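Local coordinates for DUF192 domain-containing protein (PDB 3M7A), which is of unknown function, a DUF192 (COG1430) family member with a predicted signal sequence and a largely beta-sheet fold, at residues A48-E60 against T74-I86. Sequence-based numbering, arbitrary orientation.
Sequences AKGLMFRTELGDE and TFWMRNTVIPLDI
Two type II beta turns meet, Leu51 to Arg54 and Met77 to Thr80, the amide N of Phe53 donating to Asn79 O over 2.8 Å, with 159° at the hydrogen. The Asn79 side chain lies alongside the Phe53 ring, amide and ring planes 27° apart, with its CG 3.6 Å from Phe53 CE1. With its CG beside the backbone N (chi1 -74°), Met52, present as selenomethionine, runs extended across Asn79 toward the Trp76 indole; its SE comes 3.7 Å from Asn79 ND2, and its CE reaches Arg78 O at 3.4 Å. Replacing Asn79 by alanine removes the amide, and the outer ring atoms CE1 and CZ of Phe53 and the selenium would probably lose that contact, leaving the ring less restrained. These turns belong to the loops that follow helix 44-49 and connect strands 72-75 and 84-89 of this DUF192-family protein. A water bridges the two loops, donating to Leu51 O and Arg54 O and accepting from Val81 N (2.8 Å), which satisfies backbone groups of both. Ile82 CG2 packs against Thr55 O, while its CD1 meets Leu57 CB at 3.6 Å. Leu84 CD2 touches both Leu51 CD1 and Leu57 CD2, each at 4.1 Å.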
ATOM      1  N   ALA A  48       0.032   3.196  12.654  1.00  5.66           N
ATOM      2  CA  ALA A  48       0.105   4.622  12.966  1.00  5.12           C
ATOM      3  C   ALA A  48       1.457   5.204  12.571  1.00  5.64           C
ATOM      4  O   ALA A  48       1.572   6.399  12.277  1.00  6.37           O
ATOM      5  CB  ALA A  48      -0.151   4.843  14.465  1.00  6.07           C
ATOM      6  N   LYS A  49       2.504   4.388  12.569  1.00  5.78           N
ATOM      7  CA  LYS A  49       3.819   4.857  12.136  0.50  6.37           C
ATOM      8  C   LYS A  49       3.935   4.873  10.608  1.00  6.10           C
ATOM      9  O   LYS A  49       4.570   5.770  10.042  1.00  6.29           O
ATOM     10  CB  LYS A  49       4.928   4.002  12.752  0.50  6.49           C
ATOM     11  CG  LYS A  49       6.341   4.523  12.469  0.50  7.12           C
ATOM     12  CD  LYS A  49       7.421   3.732  13.205  0.50  8.60           C
ATOM     13  CE  LYS A  49       8.827   4.256  12.893  0.50 11.50           C
ATOM     14  NZ  LYS A  49       9.909   3.387  13.450  0.50 13.49           N
ATOM     15  N   GLY A  50       3.350   3.874   9.927  1.00  5.55           N
ATOM     16  CA  GLY A  50       3.382   3.841   8.455  1.00  5.93           C
ATOM     17  C   GLY A  50       4.784   4.001   7.929  1.00  5.79           C
ATOM     18  O   GLY A  50       5.718   3.370   8.423  1.00  6.24           O
ATOM     19  N   LEU A  51       4.894   4.869   6.927  1.00  5.05           N
ATOM     20  CA  LEU A  51       6.173   5.179   6.289  1.00  6.23           C
ATOM     21  C   LEU A  51       6.750   6.516   6.779  1.00  6.19           C
ATOM     22  O   LEU A  51       7.537   7.144   6.082  1.00  7.62           O
ATOM     23  CB  LEU A  51       6.034   5.142   4.755  1.00  6.05           C
ATOM     24  CG  LEU A  51       5.947   3.752   4.133  1.00  5.70           C
ATOM     25  CD1 LEU A  51       5.479   3.844   2.663  1.00  6.32           C
ATOM     26  CD2 LEU A  51       7.291   3.056   4.227  1.00  8.15           C
HETATM   27  N   MSE A  52       6.361   6.939   7.974  1.00  6.67           N
HETATM   28  CA  MSE A  52       6.969   8.125   8.559  1.00  6.67           C
HETATM   29  C   MSE A  52       8.491   8.017   8.520  1.00  7.12           C
HETATM   30  O   MSE A  52       9.080   6.935   8.711  1.00  8.66           O
HETATM   31  CB  MSE A  52       6.531   8.295  10.013  1.00  6.90           C
HETATM   32  CG  MSE A  52       5.120   8.765  10.211  1.00  6.36           C
HETATM   33 SE   MSE A  52       4.798   9.083  12.085  0.75  9.26          SE
HETATM   34  CE  MSE A  52       2.983   9.687  11.902  1.00  8.91           C
ATOM     35  N   PHE A  53       9.101   9.180   8.255  1.00  7.53           N
ATOM     36  CA  PHE A  53      10.554   9.388   8.297  1.00  8.24           C
ATOM     37  C   PHE A  53      11.348   8.793   7.148  1.00  8.75           C
ATOM     38  O   PHE A  53      12.531   9.116   7.009  1.00 10.14           O
ATOM     39  CB  PHE A  53      11.187   8.941   9.629  1.00 10.21           C
ATOM     40  CG  PHE A  53      10.458   9.443  10.829  1.00 12.95           C
ATOM     41  CD1 PHE A  53      10.390  10.793  11.081  1.00 14.15           C
ATOM     42  CD2 PHE A  53       9.794   8.571  11.674  1.00 16.99           C
ATOM     43  CE1 PHE A  53       9.687  11.279  12.183  1.00 19.57           C
ATOM     44  CE2 PHE A  53       9.088   9.038  12.778  1.00 20.90           C
ATOM     45  CZ  PHE A  53       9.027  10.395  13.018  1.00 19.05           C
ATOM     46  N   ARG A  54      10.727   7.952   6.318  1.00  7.72           N
ATOM     47  CA  ARG A  54      11.434   7.326   5.206  0.50  8.55           C
ATOM     48  C   ARG A  54      11.764   8.343   4.148  1.00  9.40           C
ATOM     49  O   ARG A  54      10.906   9.123   3.765  1.00 11.09           O
ATOM     50  CB  ARG A  54      10.573   6.271   4.539  0.50  7.61           C
ATOM     51  CG  ARG A  54      10.261   5.129   5.404  0.50  6.00           C
ATOM     52  CD  ARG A  54      11.482   4.323   5.796  0.50  8.97           C
ATOM     53  NE  ARG A  54      11.053   3.247   6.677  0.50 11.49           N
ATOM     54  CZ  ARG A  54      10.543   2.098   6.250  0.50 10.27           C
ATOM     55  NH1 ARG A  54      10.460   1.840   4.957  0.50 11.08           N
ATOM     56  NH2 ARG A  54      10.140   1.205   7.130  0.50 10.89           N
ATOM     57  N   THR A  55      12.997   8.351   3.643  1.00  8.66           N
ATOM     58  CA  THR A  55      13.374   9.314   2.597  1.00  9.99           C
ATOM     59  C   THR A  55      13.414   8.706   1.198  1.00  8.95           C
ATOM     60  O   THR A  55      13.609   9.421   0.231  1.00 11.82           O
ATOM     61  CB  THR A  55      14.703   9.987   2.909  1.00 11.63           C
ATOM     62  OG1 THR A  55      15.688   8.974   3.085  1.00 14.83           O
ATOM     63  CG2 THR A  55      14.553  10.827   4.208  1.00 14.16           C
ATOM     64  N   GLU A  56      13.186   7.399   1.103  1.00 10.57           N
ATOM     65  CA  GLU A  56      13.152   6.739  -0.195  0.50 12.03           C
ATOM     66  C   GLU A  56      12.306   5.477  -0.167  1.00 10.86           C
ATOM     67  O   GLU A  56      12.057   4.893   0.867  1.00 11.21           O
ATOM     68  CB  GLU A  56      14.564   6.418  -0.687  0.50 14.33           C
ATOM     69  CG  GLU A  56      15.253   5.315   0.102  0.50 19.80           C
ATOM     70  CD  GLU A  56      16.617   4.944  -0.461  0.50 25.51           C
ATOM     71  OE1 GLU A  56      16.739   4.771  -1.698  0.50 30.73           O
ATOM     72  OE2 GLU A  56      17.564   4.817   0.343  0.50 30.48           O
ATOM     73  N   LEU A  57      11.820   5.113  -1.340  1.00  9.94           N
ATOM     74  CA  LEU A  57      10.936   3.976  -1.575  1.00  8.45           C
ATOM     75  C   LEU A  57      11.018   3.682  -3.071  1.00  9.04           C
ATOM     76  O   LEU A  57      10.858   4.586  -3.897  1.00  9.70           O
ATOM     77  CB  LEU A  57       9.490   4.301  -1.222  1.00  7.72           C
ATOM     78  CG  LEU A  57       8.487   3.132  -1.295  1.00  7.64           C
ATOM     79  CD1 LEU A  57       8.744   2.077  -0.239  1.00  8.92           C
ATOM     80  CD2 LEU A  57       7.055   3.687  -1.219  1.00  8.72           C
ATOM     81  N   GLY A  58      11.261   2.431  -3.415  1.00  9.89           N
ATOM     82  CA  GLY A  58      11.308   2.037  -4.817  1.00 10.46           C
ATOM     83  C   GLY A  58       9.924   1.835  -5.403  1.00  9.03           C
ATOM     84  O   GLY A  58       8.998   1.531  -4.687  1.00  8.09           O
ATOM     85  N   ASP A  59       9.805   1.951  -6.727  1.00  9.22           N
ATOM     86  CA  ASP A  59       8.521   1.711  -7.399  1.00  8.67           C
ATOM     87  C   ASP A  59       8.086   0.266  -7.254  1.00  9.74           C
ATOM     88  O   ASP A  59       6.917  -0.052  -7.420  1.00 12.95           O
ATOM     89  CB  ASP A  59       8.607   2.060  -8.889  1.00  8.84           C
ATOM     90  CG  ASP A  59       8.497   3.551  -9.178  1.00 11.99           C
ATOM     91  OD1 ASP A  59       8.249   4.352  -8.248  1.00 11.70           O
ATOM     92  OD2 ASP A  59       8.663   3.905 -10.371  1.00 16.58           O
ATOM     93  N   GLU A  60       9.044  -0.613  -6.971  1.00  7.76           N
ATOM     94  CA  GLU A  60       8.859  -2.038  -6.774  0.50  8.95           C
ATOM     95  C   GLU A  60       8.463  -2.400  -5.346  1.00  7.26           C
ATOM     96  O   GLU A  60       8.311  -3.581  -5.028  1.00  7.94           O
ATOM     97  CB  GLU A  60      10.179  -2.762  -7.161  0.50 11.12           C
ATOM     98  CG  GLU A  60      11.350  -2.752  -6.137  0.50 14.21           C
ATOM     99  CD  GLU A  60      12.177  -1.464  -6.092  0.50  9.00           C
ATOM    100  OE1 GLU A  60      11.931  -0.521  -6.848  0.50 10.35           O
ATOM    101  OE2 GLU A  60      13.131  -1.432  -5.280  0.50 18.93           O
ATOM    102  N   THR A  74      -8.533   6.008   8.231  1.00  7.22           N
ATOM    103  CA  THR A  74      -8.258   7.391   7.815  1.00  7.51           C
ATOM    104  C   THR A  74      -6.764   7.626   8.026  1.00  6.10           C
ATOM    105  O   THR A  74      -6.245   7.317   9.088  1.00  7.53           O
ATOM    106  CB  THR A  74      -9.092   8.423   8.614  1.00  8.85           C
ATOM    107  OG1 THR A  74     -10.476   8.163   8.378  1.00 11.12           O
ATOM    108  CG2 THR A  74      -8.796   9.854   8.172  1.00  9.54           C
ATOM    109  N   PHE A  75      -6.087   8.130   6.990  1.00  6.09           N
ATOM    110  CA  PHE A  75      -4.636   8.300   6.996  1.00  6.96           C
ATOM    111  C   PHE A  75      -4.272   9.785   7.017  1.00  5.88           C
ATOM    112  O   PHE A  75      -5.114  10.660   6.793  1.00  7.06           O
ATOM    113  CB  PHE A  75      -4.032   7.587   5.779  1.00  7.65           C
ATOM    114  CG  PHE A  75      -3.842   6.117   5.989  1.00  7.25           C
ATOM    115  CD1 PHE A  75      -4.907   5.271   6.096  1.00 13.03           C
ATOM    116  CD2 PHE A  75      -2.587   5.589   6.133  1.00  8.82           C
ATOM    117  CE1 PHE A  75      -4.729   3.931   6.325  1.00 12.99           C
ATOM    118  CE2 PHE A  75      -2.408   4.266   6.347  1.00  9.54           C
ATOM    119  CZ  PHE A  75      -3.475   3.424   6.460  1.00  9.83           C
ATOM    120  N   TRP A  76      -3.010  10.075   7.293  1.00  6.83           N
ATOM    121  CA  TRP A  76      -2.452  11.407   7.113  1.00  6.66           C
ATOM    122  C   TRP A  76      -0.957  11.303   6.830  1.00  6.73           C
ATOM    123  O   TRP A  76      -0.417  10.220   6.826  1.00  7.32           O
ATOM    124  CB  TRP A  76      -2.714  12.319   8.320  1.00  6.92           C
ATOM    125  CG  TRP A  76      -2.023  11.964   9.606  1.00  6.35           C
ATOM    126  CD1 TRP A  76      -1.389  10.807   9.918  1.00  6.70           C
ATOM    127  CD2 TRP A  76      -1.940  12.801  10.767  1.00  7.53           C
ATOM    128  NE1 TRP A  76      -0.919  10.863  11.213  1.00  7.21           N
ATOM    129  CE2 TRP A  76      -1.236  12.085  11.744  1.00  7.99           C
ATOM    130  CE3 TRP A  76      -2.369  14.097  11.056  1.00  8.99           C
ATOM    131  CZ2 TRP A  76      -0.995  12.603  13.023  1.00  9.62           C
ATOM    132  CZ3 TRP A  76      -2.111  14.616  12.309  1.00 11.53           C
ATOM    133  CH2 TRP A  76      -1.421  13.874  13.270  1.00 10.63           C
HETATM  134  N   MSE A  77      -0.316  12.451   6.589  1.00  6.10           N
HETATM  135  CA  MSE A  77       1.056  12.496   6.145  1.00  5.92           C
HETATM  136  C   MSE A  77       1.983  13.200   7.138  1.00  7.30           C
HETATM  137  O   MSE A  77       3.097  13.563   6.798  1.00  7.20           O
HETATM  138  CB  MSE A  77       1.132  13.129   4.754  1.00  5.24           C
HETATM  139  CG  MSE A  77       0.421  12.317   3.678  1.00  6.32           C
HETATM  140 SE   MSE A  77       1.306  10.645   3.237  0.75  8.42          SE
HETATM  141  CE  MSE A  77       2.633  11.415   2.065  1.00  8.77           C
ATOM    142  N   ARG A  78       1.560  13.316   8.399  1.00  7.16           N
ATOM    143  CA  ARG A  78       2.465  13.815   9.427  0.60  8.46           C
ATOM    144  C   ARG A  78       3.766  12.985   9.398  1.00  7.72           C
ATOM    145  O   ARG A  78       3.721  11.749   9.321  1.00  7.85           O
ATOM    146  CB  ARG A  78       1.811  13.781  10.814  0.60 10.12           C
ATOM    147  CG  ARG A  78       2.768  14.253  11.936  0.60 11.20           C
ATOM    148  CD  ARG A  78       2.166  14.512  13.298  0.60  9.83           C
ATOM    149  NE  ARG A  78       1.492  15.808  13.370  0.60 11.33           N
ATOM    150  CZ  ARG A  78       0.960  16.312  14.483  0.60 10.53           C
ATOM    151  NH1 ARG A  78       1.008  15.633  15.624  0.60  7.21           N
ATOM    152  NH2 ARG A  78       0.370  17.498  14.450  0.60 13.28           N
ATOM    153  N   ASN A  79       4.914  13.680   9.446  1.00  7.33           N
ATOM    154  CA  ASN A  79       6.241  13.057   9.427  1.00  7.92           C
ATOM    155  C   ASN A  79       6.580  12.222   8.200  1.00  6.21           C
ATOM    156  O   ASN A  79       7.594  11.556   8.205  1.00  7.89           O
ATOM    157  CB  ASN A  79       6.489  12.202  10.689  1.00  8.26           C
ATOM    158  CG  ASN A  79       6.494  13.017  11.959  1.00  9.66           C
ATOM    159  OD1 ASN A  79       7.003  14.151  11.975  1.00 11.60           O
ATOM    160  ND2 ASN A  79       5.980  12.444  13.034  1.00 10.81           N
ATOM    161  N   THR A  80       5.761  12.299   7.162  1.00  6.51           N
ATOM    162  CA  THR A  80       6.002  11.559   5.935  1.00  6.20           C
ATOM    163  C   THR A  80       6.617  12.506   4.927  1.00  6.27           C
ATOM    164  O   THR A  80       6.030  13.530   4.559  1.00  8.00           O
ATOM    165  CB  THR A  80       4.731  10.855   5.441  1.00  5.98           C
ATOM    166  OG1 THR A  80       4.217  10.049   6.519  1.00  9.16           O
ATOM    167  CG2 THR A  80       4.994   9.996   4.211  1.00  7.49           C
ATOM    168  N   VAL A  81       7.809  12.117   4.498  1.00  7.05           N
ATOM    169  CA  VAL A  81       8.714  12.942   3.700  1.00  7.85           C
ATOM    170  C   VAL A  81       8.523  12.781   2.188  1.00  7.85           C
ATOM    171  O   VAL A  81       8.824  13.698   1.405  1.00  9.72           O
ATOM    172  CB  VAL A  81      10.182  12.545   4.053  1.00  9.21           C
ATOM    173  CG1 VAL A  81      11.204  13.337   3.256  1.00 13.11           C
ATOM    174  CG2 VAL A  81      10.402  12.657   5.566  1.00 13.06           C
ATOM    175  N   ILE A  82       8.061  11.598   1.789  1.00  7.68           N
ATOM    176  CA  ILE A  82       7.898  11.274   0.388  1.00  7.39           C
ATOM    177  C   ILE A  82       6.417  11.234   0.036  1.00  6.96           C
ATOM    178  O   ILE A  82       5.587  10.844   0.868  1.00  7.02           O
ATOM    179  CB  ILE A  82       8.590   9.939   0.023  1.00  8.72           C
ATOM    180  CG1 ILE A  82       8.010   8.748   0.794  1.00  8.88           C
ATOM    181  CG2 ILE A  82      10.098  10.043   0.257  1.00  9.85           C
ATOM    182  CD1 ILE A  82       8.502   7.380   0.306  1.00 12.88           C
ATOM    183  N   PRO A  83       6.053  11.679  -1.180  1.00  6.46           N
ATOM    184  CA  PRO A  83       4.656  11.624  -1.578  1.00  6.16           C
ATOM    185  C   PRO A  83       4.236  10.164  -1.802  1.00  5.00           C
ATOM    186  O   PRO A  83       5.062   9.332  -2.208  1.00  6.54           O
ATOM    187  CB  PRO A  83       4.608  12.454  -2.868  1.00  8.29           C
ATOM    188  CG  PRO A  83       5.950  12.366  -3.416  1.00  8.36           C
ATOM    189  CD  PRO A  83       6.892  12.281  -2.233  1.00  8.05           C
ATOM    190  N   LEU A  84       2.979   9.874  -1.532  1.00  5.02           N
ATOM    191  CA  LEU A  84       2.474   8.499  -1.608  1.00  4.53           C
ATOM    192  C   LEU A  84       1.110   8.473  -2.261  1.00  4.63           C
ATOM    193  O   LEU A  84       0.330   9.419  -2.157  1.00  6.46           O
ATOM    194  CB  LEU A  84       2.326   7.910  -0.202  1.00  5.93           C
ATOM    195  CG  LEU A  84       3.613   7.716   0.574  1.00  6.03           C
ATOM    196  CD1 LEU A  84       3.302   7.332   2.049  1.00  6.93           C
ATOM    197  CD2 LEU A  84       4.526   6.696  -0.085  1.00  6.50           C
ATOM    198  N   ASP A  85       0.807   7.347  -2.912  1.00  4.86           N
ATOM    199  CA  ASP A  85      -0.546   6.982  -3.266  1.00  4.98           C
ATOM    200  C   ASP A  85      -1.019   5.950  -2.232  1.00  4.53           C
ATOM    201  O   ASP A  85      -0.324   4.973  -1.931  1.00  5.38           O
ATOM    202  CB  ASP A  85      -0.620   6.361  -4.661  1.00  5.07           C
ATOM    203  CG  ASP A  85      -0.408   7.355  -5.787  1.00  5.26           C
ATOM    204  OD1 ASP A  85      -0.267   8.571  -5.533  1.00  5.22           O
ATOM    205  OD2 ASP A  85      -0.405   6.900  -6.959  1.00  6.24           O
ATOM    206  N   ILE A  86      -2.200   6.207  -1.676  1.00  4.70           N
ATOM    207  CA  ILE A  86      -2.765   5.379  -0.615  1.00  4.45           C
ATOM    208  C   ILE A  86      -3.984   4.645  -1.185  1.00  4.02           C
ATOM    209  O   ILE A  86      -5.004   5.248  -1.492  1.00  5.76           O
ATOM    210  CB  ILE A  86      -3.113   6.196   0.638  1.00  5.47           C
ATOM    211  CG1 ILE A  86      -1.908   7.062   1.077  1.00  7.60           C
ATOM    212  CG2 ILE A  86      -3.528   5.279   1.794  1.00  6.60           C
ATOM    213  CD1 ILE A  86      -2.119   7.835   2.397  1.00 10.62           C
TER
HETATM  214  O   HOH W   1       8.333   9.364   4.556  1.00 10.12           O